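Esterase (Xanthomonas oryzae pv. oryzae, PDB 3H2I) is an esterase of the secretory lipase family that degrades rice cell walls and contributes to the virulence of the bacterium on rice. Local coordinates at residues V119-D124 with D150-A155. The protein carries 1 engineered substitution. Sequence-based numbering, arbitrary orientation.
Sequences VVVGSD and DAMRAA
V121 carries most of this contact, both of its methyls reaching helix 141-162. With CG1 anti to the backbone N (chi1 -179°), the fork of the side chain is set against the methyl of A155, which both branches touch: V121 CG2 lies a tight 3.4 Å from A155 CB, and CG1 meets the same methyl while also reaching A151 and M152. There V121 CG1 lies 3.7 Å from A151 O, a carbonyl oxygen already engaged by A155 N in the helical i to i+4 hydrogen bond, and 4.3 Å from M152 CG, at the flank of the helix. Valine suits the strand, being beta-branched, and the small A151 and A155, one turn apart, let the helix backbone come close: the axes of strand 119-123 and of 150-155 come within 7.7 Å, their directions 131° apart. Strand 119-123 and helix 141-162 are consecutive strand and helix of an alpha/beta-hydrolase fold, and the helix here covers one face of the central sheet, with V121 also touching L81 and L67 of the strands on either side. S123, two residues beyond V121, again faces the helix and sets its CB against the methyl of A151, 3.7 Å from S123 CB to A151 CB. Its OG, anti to the backbone N (chi1 163°), is hydrogen-bonded to Y51 OH and Y125 N, which settles a buried hydroxyl beside an apolar patch.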
ATOM      1  N   VAL A 119       6.259  -5.072  15.895  1.00 29.42           N
ATOM      2  CA  VAL A 119       6.775  -3.723  15.714  1.00 27.91           C
ATOM      3  C   VAL A 119       6.306  -3.403  14.294  1.00 28.22           C
ATOM      4  O   VAL A 119       6.580  -4.163  13.364  1.00 27.80           O
ATOM      5  CB  VAL A 119       8.323  -3.672  15.747  1.00 28.73           C
ATOM      6  CG1 VAL A 119       8.804  -2.290  15.317  1.00 26.21           C
ATOM      7  CG2 VAL A 119       8.837  -3.996  17.152  1.00 27.93           C
ATOM      8  N   VAL A 120       5.581  -2.304  14.120  1.00 28.30           N
ATOM      9  CA  VAL A 120       5.094  -1.962  12.791  1.00 28.04           C
ATOM     10  C   VAL A 120       5.820  -0.746  12.242  1.00 29.01           C
ATOM     11  O   VAL A 120       5.897   0.288  12.912  1.00 29.04           O
ATOM     12  CB  VAL A 120       3.583  -1.645  12.797  1.00 29.58           C
ATOM     13  CG1 VAL A 120       3.077  -1.504  11.365  1.00 26.33           C
ATOM     14  CG2 VAL A 120       2.815  -2.734  13.522  1.00 28.75           C
ATOM     15  N   VAL A 121       6.354  -0.871  11.028  1.00 28.31           N
ATOM     16  CA  VAL A 121       7.053   0.242  10.372  1.00 27.12           C
ATOM     17  C   VAL A 121       6.408   0.540   9.020  1.00 27.11           C
ATOM     18  O   VAL A 121       6.299  -0.342   8.165  1.00 27.67           O
ATOM     19  CB  VAL A 121       8.553  -0.064  10.126  1.00 27.93           C
ATOM     20  CG1 VAL A 121       9.223   1.140   9.457  1.00 26.67           C
ATOM     21  CG2 VAL A 121       9.250  -0.387  11.434  1.00 26.14           C
ATOM     22  N   GLY A 122       5.970   1.782   8.833  1.00 26.60           N
ATOM     23  CA  GLY A 122       5.351   2.157   7.578  1.00 26.15           C
ATOM     24  C   GLY A 122       5.906   3.454   7.017  1.00 27.96           C
ATOM     25  O   GLY A 122       6.050   4.441   7.740  1.00 28.66           O
ATOM     26  N   SER A 123       6.232   3.458   5.729  1.00 26.92           N
ATOM     27  CA  SER A 123       6.732   4.675   5.100  1.00 26.33           C
ATOM     28  C   SER A 123       5.541   5.432   4.547  1.00 26.42           C
ATOM     29  O   SER A 123       4.587   4.819   4.070  1.00 25.33           O
ATOM     30  CB  SER A 123       7.681   4.362   3.946  1.00 27.06           C
ATOM     31  OG  SER A 123       7.838   5.518   3.137  1.00 27.94           O
ATOM     32  N   ASP A 124       5.580   6.757   4.611  1.00 25.07           N
ATOM     33  CA  ASP A 124       4.475   7.534   4.077  1.00 25.26           C
ATOM     34  C   ASP A 124       4.578   7.559   2.552  1.00 24.86           C
ATOM     35  O   ASP A 124       3.621   7.933   1.874  1.00 21.63           O
ATOM     36  CB  ASP A 124       4.485   8.962   4.638  1.00 26.24           C
ATOM     37  CG  ASP A 124       3.974   9.034   6.073  1.00 29.24           C
ATOM     38  OD1 ASP A 124       2.873   8.504   6.348  1.00 28.42           O
ATOM     39  OD2 ASP A 124       4.666   9.628   6.926  1.00 27.53           O
ATOM     40  N   ASP A 150      14.040   1.471   3.067  1.00 27.75           N
ATOM     41  CA  ASP A 150      14.740   2.512   3.796  1.00 28.62           C
ATOM     42  C   ASP A 150      14.013   2.946   5.068  1.00 28.16           C
ATOM     43  O   ASP A 150      14.645   3.441   6.004  1.00 28.11           O
ATOM     44  CB  ASP A 150      14.993   3.696   2.864  1.00 28.43           C
ATOM     45  CG  ASP A 150      15.990   3.362   1.762  1.00 30.36           C
ATOM     46  OD1 ASP A 150      16.105   4.135   0.785  1.00 27.31           O
ATOM     47  OD2 ASP A 150      16.675   2.323   1.876  1.00 32.20           O
ATOM     48  N   ALA A 151      12.696   2.753   5.116  1.00 27.99           N
ATOM     49  CA  ALA A 151      11.935   3.114   6.313  1.00 27.82           C
ATOM     50  C   ALA A 151      12.300   2.141   7.430  1.00 27.15           C
ATOM     51  O   ALA A 151      12.489   2.531   8.581  1.00 27.07           O
ATOM     52  CB  ALA A 151      10.424   3.056   6.039  1.00 27.80           C
ATOM     53  N   MET A 152      12.390   0.866   7.077  1.00 27.71           N
ATOM     54  CA  MET A 152      12.735  -0.167   8.036  1.00 28.65           C
ATOM     55  C   MET A 152      14.175   0.018   8.492  1.00 30.36           C
ATOM     56  O   MET A 152      14.507  -0.230   9.652  1.00 30.27           O
ATOM     57  CB  MET A 152      12.543  -1.543   7.405  1.00 27.66           C
ATOM     58  CG  MET A 152      11.087  -1.829   7.048  1.00 31.07           C
ATOM     59  SD  MET A 152      10.832  -3.516   6.477  1.00 33.13           S
ATOM     60  CE  MET A 152      10.442  -4.305   8.000  1.00 35.31           C
ATOM     61  N   ARG A 153      15.033   0.458   7.576  1.00 30.72           N
ATOM     62  CA  ARG A 153      16.427   0.697   7.926  1.00 31.75           C
ATOM     63  C   ARG A 153      16.503   1.781   8.994  1.00 30.84           C
ATOM     64  O   ARG A 153      17.155   1.607  10.024  1.00 32.27           O
ATOM     65  CB  ARG A 153      17.228   1.119   6.688  1.00 29.28           C
ATOM     66  CG  ARG A 153      17.630  -0.059   5.828  1.00 29.63           C
ATOM     67  CD  ARG A 153      18.300   0.352   4.530  1.00 29.65           C
ATOM     68  NE  ARG A 153      18.719  -0.826   3.772  1.00 29.02           N
ATOM     69  CZ  ARG A 153      19.005  -0.821   2.473  1.00 30.49           C
ATOM     70  NH1 ARG A 153      18.917   0.299   1.775  1.00 27.43           N
ATOM     71  NH2 ARG A 153      19.379  -1.943   1.868  1.00 32.05           N
ATOM     72  N   ALA A 154      15.822   2.893   8.747  1.00 30.51           N
ATOM     73  CA  ALA A 154      15.809   4.005   9.687  1.00 31.55           C
ATOM     74  C   ALA A 154      15.123   3.592  10.987  1.00 31.95           C
ATOM     75  O   ALA A 154      15.569   3.955  12.083  1.00 31.89           O
ATOM     76  CB  ALA A 154      15.094   5.205   9.065  1.00 29.50           C
ATOM     77  N   ALA A 155      14.043   2.825  10.867  1.00 29.64           N
ATOM     78  CA  ALA A 155      13.315   2.377  12.043  1.00 29.23           C
ATOM     79  C   ALA A 155      14.267   1.609  12.937  1.00 30.57           C
ATOM     80  O   ALA A 155      14.299   1.821  14.149  1.00 32.12           O
ATOM     81  CB  ALA A 155      12.134   1.489  11.638  1.00 26.14           C
TER